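Local coordinates for uncharacterized protein YLR021W (PDB 2Z5B) that pairs with Poc4 as a heterodimeric chaperone that binds proteasome precursors and helps the alpha-ring of the yeast 20S proteasome to form, at residues Ile2-Lys12 with Asn24-His33; Ile116-Glu127 with Leu170-Ala178. All coordinates share one frame; numbering follows the deposited sequence.

Interaction 1: Ile2-Lys12 with Asn24-His33; sequences ISYEFQTHLPK and NKELYVQATH
Thr8 O takes two N-H donors: Leu27 N of the facing strand at 2.8 Å, from above the carbonyl plane, and its neighbour's side-chain amide, Gln7 NE2, at 2.9 Å on a lone pair. The site belongs to an antiparallel pairing of strands 3-9 and 26-33, an edge strand of the mixed sheet within this chain and the strand next to it. Tyr4 with Ala31, Phe6 with Val29 and Thr8 with Leu27 are hydrogen-bonded pairs; Glu5 with Gln30, Gln7 with Tyr28 and His9 with Glu26 alternate with them as non-hydrogen-bonded pairs. Past the strand end, Leu10 N still donates to Lys25 O. With CG anti to the backbone N (chi1 174°) and a bend at chi2, the Gln7 chain folds across Tyr28, where OE1 lies 3.4 Å from Tyr28 CD1. His9 and Glu26 run side by side, His9 NE2 3.5 Å from Glu26 CG. Ser3, Glu5, Gln7, Glu26 and Tyr28 face the YPL144W chain, whose Leu5 N donates a hydrogen bond to Glu26 OE1. The opposite face, with Tyr4, Phe6, Thr8 and Val29, is turned to helix 162-176. There the Tyr4 ring overhangs His33, with CE2 3.5 Å above the centre of the imidazole and the ring planes 43° apart. Near the start of strand 3-9, the Gln30 amide is held in its rotation: OE1 accepts from Gln41 NE2, while NE2 donates in its own amide plane to Ser3 OG at 2.8 Å and to Thr32 OG1 at 3.0 Å, both nearly straight.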
# COMPACT_ATOMS: atom_id res chain seq x y z
N ILE B 2 -11.02 1.72 7.55
CA ILE B 2 -10.78 3.16 7.40
C ILE B 2 -9.72 3.48 6.34
O ILE B 2 -8.56 3.11 6.46
CB ILE B 2 -10.47 3.86 8.73
CG1 ILE B 2 -11.60 3.61 9.74
CG2 ILE B 2 -10.31 5.37 8.52
CD1 ILE B 2 -11.12 3.45 11.18
N SER B 3 -10.16 4.16 5.29
CA SER B 3 -9.25 4.59 4.23
C SER B 3 -9.04 6.10 4.37
O SER B 3 -9.97 6.83 4.75
CB SER B 3 -9.82 4.23 2.86
OG SER B 3 -8.96 4.64 1.81
N TYR B 4 -7.79 6.53 4.14
CA TYR B 4 -7.45 7.93 4.03
C TYR B 4 -6.98 8.18 2.61
O TYR B 4 -6.38 7.29 1.99
CB TYR B 4 -6.33 8.31 5.01
CG TYR B 4 -6.63 7.96 6.44
CD1 TYR B 4 -7.29 8.87 7.28
CD2 TYR B 4 -6.27 6.71 6.97
CE1 TYR B 4 -7.58 8.53 8.61
CE2 TYR B 4 -6.55 6.37 8.27
CZ TYR B 4 -7.21 7.28 9.09
OH TYR B 4 -7.49 6.95 10.40
N GLU B 5 -7.29 9.35 2.06
CA GLU B 5 -6.87 9.66 0.68
C GLU B 5 -6.79 11.16 0.41
O GLU B 5 -7.40 11.96 1.13
CB GLU B 5 -7.80 9.00 -0.35
CG GLU B 5 -9.08 9.78 -0.58
CD GLU B 5 -10.05 9.10 -1.53
OE1 GLU B 5 -9.62 8.38 -2.46
OE2 GLU B 5 -11.27 9.32 -1.35
N PHE B 6 -6.06 11.51 -0.64
CA PHE B 6 -5.84 12.92 -1.04
C PHE B 6 -5.45 12.92 -2.50
O PHE B 6 -4.55 12.17 -2.91
CB PHE B 6 -4.72 13.56 -0.21
CG PHE B 6 -4.66 15.08 -0.31
CD1 PHE B 6 -5.45 15.88 0.50
CD2 PHE B 6 -3.78 15.69 -1.21
CE1 PHE B 6 -5.38 17.28 0.42
CE2 PHE B 6 -3.69 17.09 -1.29
CZ PHE B 6 -4.51 17.88 -0.47
N GLN B 7 -6.12 13.76 -3.27
CA GLN B 7 -5.89 13.85 -4.70
C GLN B 7 -5.57 15.29 -5.04
O GLN B 7 -6.30 16.22 -4.67
CB GLN B 7 -7.12 13.36 -5.48
CG GLN B 7 -7.02 13.54 -7.00
CD GLN B 7 -6.06 12.58 -7.68
OE1 GLN B 7 -6.35 11.39 -7.84
NE2 GLN B 7 -4.92 13.10 -8.15
N THR B 8 -4.46 15.47 -5.74
CA THR B 8 -4.07 16.77 -6.24
C THR B 8 -3.27 16.61 -7.52
O THR B 8 -3.37 15.58 -8.20
CB THR B 8 -3.32 17.60 -5.15
OG1 THR B 8 -3.00 18.89 -5.68
CG2 THR B 8 -2.06 16.88 -4.69
N HIS B 9 -2.49 17.64 -7.86
CA HIS B 9 -1.62 17.65 -9.02
C HIS B 9 -0.26 18.16 -8.58
O HIS B 9 -0.19 19.03 -7.71
CB HIS B 9 -2.19 18.55 -10.13
CG HIS B 9 -3.51 18.06 -10.67
ND1 HIS B 9 -4.70 18.24 -10.00
CD2 HIS B 9 -3.81 17.39 -11.81
CE1 HIS B 9 -5.68 17.71 -10.71
NE2 HIS B 9 -5.17 17.19 -11.81
N LEU B 10 0.82 17.62 -9.13
CA LEU B 10 2.15 18.16 -8.81
C LEU B 10 2.25 19.62 -9.28
O LEU B 10 1.70 19.97 -10.33
CB LEU B 10 3.27 17.29 -9.40
CG LEU B 10 3.65 16.00 -8.68
CD1 LEU B 10 4.76 15.29 -9.44
CD2 LEU B 10 4.08 16.26 -7.25
N PRO B 11 2.92 20.48 -8.48
CA PRO B 11 3.05 21.92 -8.77
C PRO B 11 3.48 22.23 -10.21
O PRO B 11 4.14 21.40 -10.85
CB PRO B 11 4.12 22.37 -7.78
CG PRO B 11 3.96 21.46 -6.63
CD PRO B 11 3.59 20.12 -7.22
N LYS B 12 3.14 23.42 -10.72
CA LYS B 12 2.59 24.50 -9.90
C LYS B 12 1.08 24.67 -10.03
O LYS B 12 0.44 25.31 -9.19
CB LYS B 12 3.31 25.83 -10.19
CG LYS B 12 3.07 26.40 -11.59
CD LYS B 12 3.69 27.78 -11.74
CE LYS B 12 2.97 28.61 -12.79
NZ LYS B 12 1.59 29.00 -12.35
N ASN B 24 -0.21 19.34 -15.76
CA ASN B 24 0.02 18.90 -14.39
C ASN B 24 -0.39 17.45 -14.16
O ASN B 24 -1.53 17.05 -14.42
CB ASN B 24 -0.66 19.85 -13.39
CG ASN B 24 0.24 21.02 -12.99
OD1 ASN B 24 0.09 21.59 -11.90
ND2 ASN B 24 1.18 21.39 -13.87
N LYS B 25 0.57 16.66 -13.70
CA LYS B 25 0.38 15.24 -13.42
C LYS B 25 -0.42 15.06 -12.12
O LYS B 25 -0.18 15.76 -11.15
CB LYS B 25 1.75 14.56 -13.30
CG LYS B 25 2.52 14.46 -14.62
CD LYS B 25 4.04 14.39 -14.40
CE LYS B 25 4.74 15.72 -14.73
NZ LYS B 25 4.47 16.83 -13.75
N GLU B 26 -1.36 14.11 -12.12
CA GLU B 26 -2.18 13.87 -10.94
C GLU B 26 -1.38 13.13 -9.87
O GLU B 26 -0.76 12.10 -10.16
CB GLU B 26 -3.44 13.07 -11.30
CG GLU B 26 -4.41 13.76 -12.27
CD GLU B 26 -5.65 12.94 -12.55
OE1 GLU B 26 -5.76 11.82 -12.00
OE2 GLU B 26 -6.52 13.41 -13.32
N LEU B 27 -1.39 13.65 -8.65
CA LEU B 27 -0.78 12.94 -7.52
C LEU B 27 -1.89 12.42 -6.63
O LEU B 27 -2.76 13.19 -6.20
CB LEU B 27 0.19 13.83 -6.73
CG LEU B 27 1.03 13.09 -5.66
CD1 LEU B 27 2.18 12.32 -6.30
CD2 LEU B 27 1.58 14.03 -4.58
N TYR B 28 -1.87 11.12 -6.38
CA TYR B 28 -2.88 10.48 -5.54
C TYR B 28 -2.25 9.71 -4.39
O TYR B 28 -1.38 8.86 -4.60
CB TYR B 28 -3.78 9.54 -6.35
CG TYR B 28 -4.83 8.85 -5.50
CD1 TYR B 28 -5.94 9.55 -5.03
CD2 TYR B 28 -4.69 7.50 -5.16
CE1 TYR B 28 -6.90 8.91 -4.23
CE2 TYR B 28 -5.63 6.86 -4.37
CZ TYR B 28 -6.73 7.57 -3.91
OH TYR B 28 -7.66 6.95 -3.12
N VAL B 29 -2.66 10.06 -3.18
CA VAL B 29 -2.15 9.41 -2.00
C VAL B 29 -3.32 8.72 -1.32
O VAL B 29 -4.45 9.25 -1.28
CB VAL B 29 -1.45 10.40 -1.08
CG1 VAL B 29 -0.89 9.71 0.10
CG2 VAL B 29 -0.29 11.10 -1.85
N GLN B 30 -3.06 7.51 -0.83
CA GLN B 30 -4.05 6.77 -0.04
C GLN B 30 -3.33 5.95 1.01
O GLN B 30 -2.18 5.48 0.80
CB GLN B 30 -4.94 5.90 -0.93
CG GLN B 30 -6.11 5.17 -0.19
CD GLN B 30 -5.67 3.91 0.53
OE1 GLN B 30 -4.60 3.36 0.26
NE2 GLN B 30 -6.49 3.44 1.46
N ALA B 31 -3.97 5.79 2.16
CA ALA B 31 -3.37 5.03 3.24
C ALA B 31 -4.41 4.22 3.99
O ALA B 31 -5.52 4.70 4.30
CB ALA B 31 -2.63 5.94 4.19
N THR B 32 -4.05 2.96 4.24
CA THR B 32 -4.80 2.10 5.14
C THR B 32 -3.93 1.81 6.36
O THR B 32 -2.76 1.49 6.22
CB THR B 32 -5.19 0.77 4.45
OG1 THR B 32 -5.64 1.03 3.12
CG2 THR B 32 -6.33 0.07 5.22
N HIS B 33 -4.51 1.94 7.56
CA HIS B 33 -3.77 1.77 8.81
C HIS B 33 -4.15 0.44 9.41
O HIS B 33 -5.34 0.11 9.49
CB HIS B 33 -4.15 2.88 9.80
CG HIS B 33 -3.67 4.25 9.40
ND1 HIS B 33 -3.41 5.24 10.32
CD2 HIS B 33 -3.41 4.79 8.19
CE1 HIS B 33 -3.00 6.33 9.70
NE2 HIS B 33 -2.98 6.08 8.40

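Interaction 2: Ile116-Glu127 with Leu170-Ala178; sequences IAELYRRVILPE and LKCIKDMYA
Ile116 meets the second helix through CG1, which lies 3.9 Å from both Leu170 CD2 and Ile173 CD1; its side chain also touches Leu40 and Ile42 of strand 38-44. One turn on, Leu119 points at the partner helix and slides past Leu170 in the opposite direction, their CD2 atoms 3.8 Å apart. Leu119 CG lies opposite the backbone N across the first torsion (chi1 -175°), and the CD2 branch alone makes the contact, also reaching Ile173 CG2. The Tyr120 ring crosses Ile173 at about a right angle, CE2 3.7 Å from Ile173 CG2, while Ile124 CD1 of its own helix covers one ring face. Its hydroxyl is buried without a polar partner, and Met176 CE lies 3.7 Å from OH. A serine in place of Tyr120 would probably open a gap beside Ile173 and Met176 and strip the cover from Ile124 CD1. Val123 only brushes the aliphatic part of Lys174, CG1 to CD 4.1 Å. Ile124 adds the last wall around Ile173, with CD1 3.9 Å from Ile173 CG2. Beyond the helix end, Glu127 OE2 lies over one face of the Tyr177 ring, displaced toward its rim. Ile173 is thus a knob in a hole formed by Ile116, Leu119, Tyr120 and Ile124, where the helical pieces 116-124 and 170-176, inclined at 35°, pack side by side on one face of the sheet, the second ending in a Schellman motif at Tyr177.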
# COMPACT_ATOMS: atom_id res chain seq x y z
N ILE B 116 8.98 10.37 5.20
CA ILE B 116 7.57 9.95 5.32
C ILE B 116 7.37 9.23 6.65
O ILE B 116 6.43 9.54 7.39
CB ILE B 116 7.13 9.10 4.10
CG1 ILE B 116 7.14 9.97 2.85
CG2 ILE B 116 5.72 8.50 4.32
CD1 ILE B 116 6.89 9.24 1.55
N ALA B 117 8.27 8.30 6.97
CA ALA B 117 8.21 7.58 8.24
C ALA B 117 8.20 8.51 9.45
O ALA B 117 7.39 8.36 10.36
CB ALA B 117 9.36 6.59 8.35
N GLU B 118 9.12 9.48 9.46
CA GLU B 118 9.20 10.44 10.56
C GLU B 118 7.94 11.31 10.67
O GLU B 118 7.50 11.62 11.77
CB GLU B 118 10.48 11.27 10.46
CG GLU B 118 11.70 10.55 11.05
CD GLU B 118 11.54 10.26 12.54
OE1 GLU B 118 11.74 11.17 13.37
OE2 GLU B 118 11.21 9.12 12.91
N LEU B 119 7.37 11.67 9.53
CA LEU B 119 6.12 12.43 9.51
C LEU B 119 5.03 11.64 10.26
O LEU B 119 4.34 12.17 11.14
CB LEU B 119 5.69 12.73 8.06
CG LEU B 119 4.45 13.61 7.85
CD1 LEU B 119 4.71 15.05 8.29
CD2 LEU B 119 4.01 13.58 6.40
N TYR B 120 4.90 10.37 9.91
CA TYR B 120 3.95 9.49 10.58
C TYR B 120 4.17 9.39 12.09
O TYR B 120 3.23 9.56 12.86
CB TYR B 120 3.93 8.11 9.92
CG TYR B 120 2.91 8.04 8.81
CD1 TYR B 120 1.56 7.81 9.09
CD2 TYR B 120 3.29 8.24 7.49
CE1 TYR B 120 0.60 7.76 8.07
CE2 TYR B 120 2.34 8.19 6.46
CZ TYR B 120 1.01 7.95 6.76
OH TYR B 120 0.11 7.91 5.74
N ARG B 121 5.42 9.18 12.50
CA ARG B 121 5.78 9.03 13.92
C ARG B 121 5.58 10.29 14.77
O ARG B 121 4.99 10.22 15.86
CB ARG B 121 7.21 8.53 14.09
CG ARG B 121 7.48 7.23 13.36
CD ARG B 121 8.63 6.46 13.96
NE ARG B 121 8.28 5.83 15.23
CZ ARG B 121 9.08 5.01 15.90
NH1 ARG B 121 10.28 4.71 15.41
NH2 ARG B 121 8.68 4.48 17.05
N ARG B 122 6.07 11.42 14.29
CA ARG B 122 6.13 12.64 15.08
C ARG B 122 4.88 13.52 14.95
O ARG B 122 4.53 14.26 15.88
CB ARG B 122 7.39 13.44 14.73
CG ARG B 122 8.69 12.63 14.82
CD ARG B 122 9.93 13.50 14.69
NE ARG B 122 10.05 14.15 13.38
CZ ARG B 122 11.13 14.12 12.60
NH1 ARG B 122 12.23 13.48 12.99
NH2 ARG B 122 11.13 14.73 11.43
N VAL B 123 4.22 13.44 13.80
CA VAL B 123 3.10 14.33 13.48
C VAL B 123 1.76 13.60 13.36
O VAL B 123 0.86 13.82 14.17
CB VAL B 123 3.39 15.16 12.21
CG1 VAL B 123 2.19 16.02 11.81
CG2 VAL B 123 4.63 16.02 12.40
N ILE B 124 1.63 12.73 12.36
CA ILE B 124 0.32 12.14 12.00
C ILE B 124 -0.26 11.27 13.11
O ILE B 124 -1.42 11.42 13.48
CB ILE B 124 0.40 11.37 10.66
CG1 ILE B 124 0.73 12.34 9.52
CG2 ILE B 124 -0.92 10.64 10.38
CD1 ILE B 124 1.50 11.72 8.41
N LEU B 125 0.55 10.36 13.63
CA LEU B 125 0.18 9.60 14.81
C LEU B 125 0.77 10.34 16.04
O LEU B 125 1.99 10.38 16.20
CB LEU B 125 0.73 8.17 14.70
CG LEU B 125 0.65 7.43 13.35
CD1 LEU B 125 1.78 6.43 13.19
CD2 LEU B 125 -0.70 6.74 13.13
N PRO B 126 -0.08 11.01 16.86
CA PRO B 126 -1.50 11.33 16.77
C PRO B 126 -1.73 12.76 16.25
O PRO B 126 -0.83 13.59 16.34
CB PRO B 126 -1.96 11.24 18.23
CG PRO B 126 -0.73 11.55 19.05
CD PRO B 126 0.48 11.49 18.14
N GLU B 127 -2.92 13.04 15.73
CA GLU B 127 -3.18 14.35 15.13
C GLU B 127 -3.56 15.41 16.18
O GLU B 127 -2.76 16.30 16.50
CB GLU B 127 -4.24 14.25 14.03
CG GLU B 127 -3.67 13.93 12.65
CD GLU B 127 -3.13 15.17 11.93
OE1 GLU B 127 -1.90 15.26 11.73
OE2 GLU B 127 -3.94 16.05 11.58
N LEU B 170 5.13 15.45 1.21
CA LEU B 170 4.92 15.41 2.66
C LEU B 170 3.67 16.18 3.09
O LEU B 170 2.86 15.68 3.87
CB LEU B 170 6.15 15.93 3.44
CG LEU B 170 7.40 15.05 3.50
CD1 LEU B 170 8.57 15.71 4.29
CD2 LEU B 170 7.09 13.68 4.10
N LYS B 171 3.50 17.40 2.57
CA LYS B 171 2.28 18.18 2.80
C LYS B 171 1.00 17.43 2.38
O LYS B 171 0.01 17.46 3.08
CB LYS B 171 2.35 19.51 2.05
CG LYS B 171 1.20 20.44 2.38
CD LYS B 171 1.39 21.83 1.73
CE LYS B 171 0.07 22.60 1.77
NZ LYS B 171 -0.44 22.72 3.17
N CYS B 172 1.04 16.76 1.24
CA CYS B 172 -0.12 16.00 0.74
C CYS B 172 -0.49 14.88 1.73
O CYS B 172 -1.67 14.68 2.04
CB CYS B 172 0.20 15.40 -0.64
SG CYS B 172 0.30 16.62 -1.97
N ILE B 173 0.52 14.20 2.26
CA ILE B 173 0.33 13.09 3.19
C ILE B 173 -0.27 13.60 4.50
O ILE B 173 -1.22 13.00 5.01
CB ILE B 173 1.64 12.29 3.41
CG1 ILE B 173 2.03 11.57 2.11
CG2 ILE B 173 1.50 11.30 4.57
CD1 ILE B 173 3.50 11.18 2.00
N LYS B 174 0.27 14.71 5.01
CA LYS B 174 -0.28 15.40 6.19
C LYS B 174 -1.71 15.93 5.97
O LYS B 174 -2.54 15.84 6.88
CB LYS B 174 0.65 16.55 6.62
CG LYS B 174 0.23 17.27 7.92
CD LYS B 174 1.33 18.22 8.43
CE LYS B 174 0.78 19.22 9.44
NZ LYS B 174 -0.10 20.25 8.78
N ASP B 175 -1.99 16.45 4.78
CA ASP B 175 -3.31 17.00 4.46
C ASP B 175 -4.38 15.92 4.34
O ASP B 175 -5.56 16.16 4.58
CB ASP B 175 -3.26 17.88 3.21
CG ASP B 175 -2.63 19.23 3.47
OD1 ASP B 175 -2.51 19.64 4.65
OD2 ASP B 175 -2.25 19.90 2.49
N MET B 176 -3.94 14.71 4.00
CA MET B 176 -4.77 13.53 4.06
C MET B 176 -5.33 13.33 5.48
O MET B 176 -6.47 12.88 5.62
CB MET B 176 -3.91 12.33 3.63
CG MET B 176 -4.64 11.04 3.45
SD MET B 176 -3.71 9.94 2.37
CE MET B 176 -2.34 9.45 3.40
N TYR B 177 -4.55 13.74 6.48
CA TYR B 177 -4.57 13.29 7.90
C TYR B 177 -3.96 11.87 7.97
O TYR B 177 -4.48 10.95 8.62
CB TYR B 177 -5.94 13.44 8.54
CG TYR B 177 -6.46 14.89 8.52
CD1 TYR B 177 -5.80 15.88 7.80
CD2 TYR B 177 -7.64 15.24 9.18
CE1 TYR B 177 -6.27 17.19 7.76
CE2 TYR B 177 -8.13 16.56 9.13
CZ TYR B 177 -7.43 17.52 8.42
OH TYR B 177 -7.89 18.83 8.36
N ALA B 178 -2.83 11.74 7.29
CA ALA B 178 -2.31 10.47 6.74
C ALA B 178 -2.92 9.14 7.17
O ALA B 178 -3.83 9.10 8.00
CB ALA B 178 -0.84 10.43 6.91

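Both contacts help build one two-layer unit, a mixed sheet with helices packed on one face. Interaction 1 zips strand 3-9, at one edge of the sheet in this chain, onto its neighbour, mainly by backbone hydrogen bonds. Interaction 2 joins two helices on that sheet, with no hydrogen bond between its segments and almost wholly apolar packing. Each is partly buried, but the centre of interaction 2 lies about 9 Å from the centre of the chain, that of interaction 1 about 13 Å. The two meet where Met176 packs on Tyr4, Val29 and Ala31. The strand face with Ser3, Glu5, Gln7 and Tyr28 is largely polar and borders the YPL144W chain, whereas no other chain of the assembly touches interaction 2.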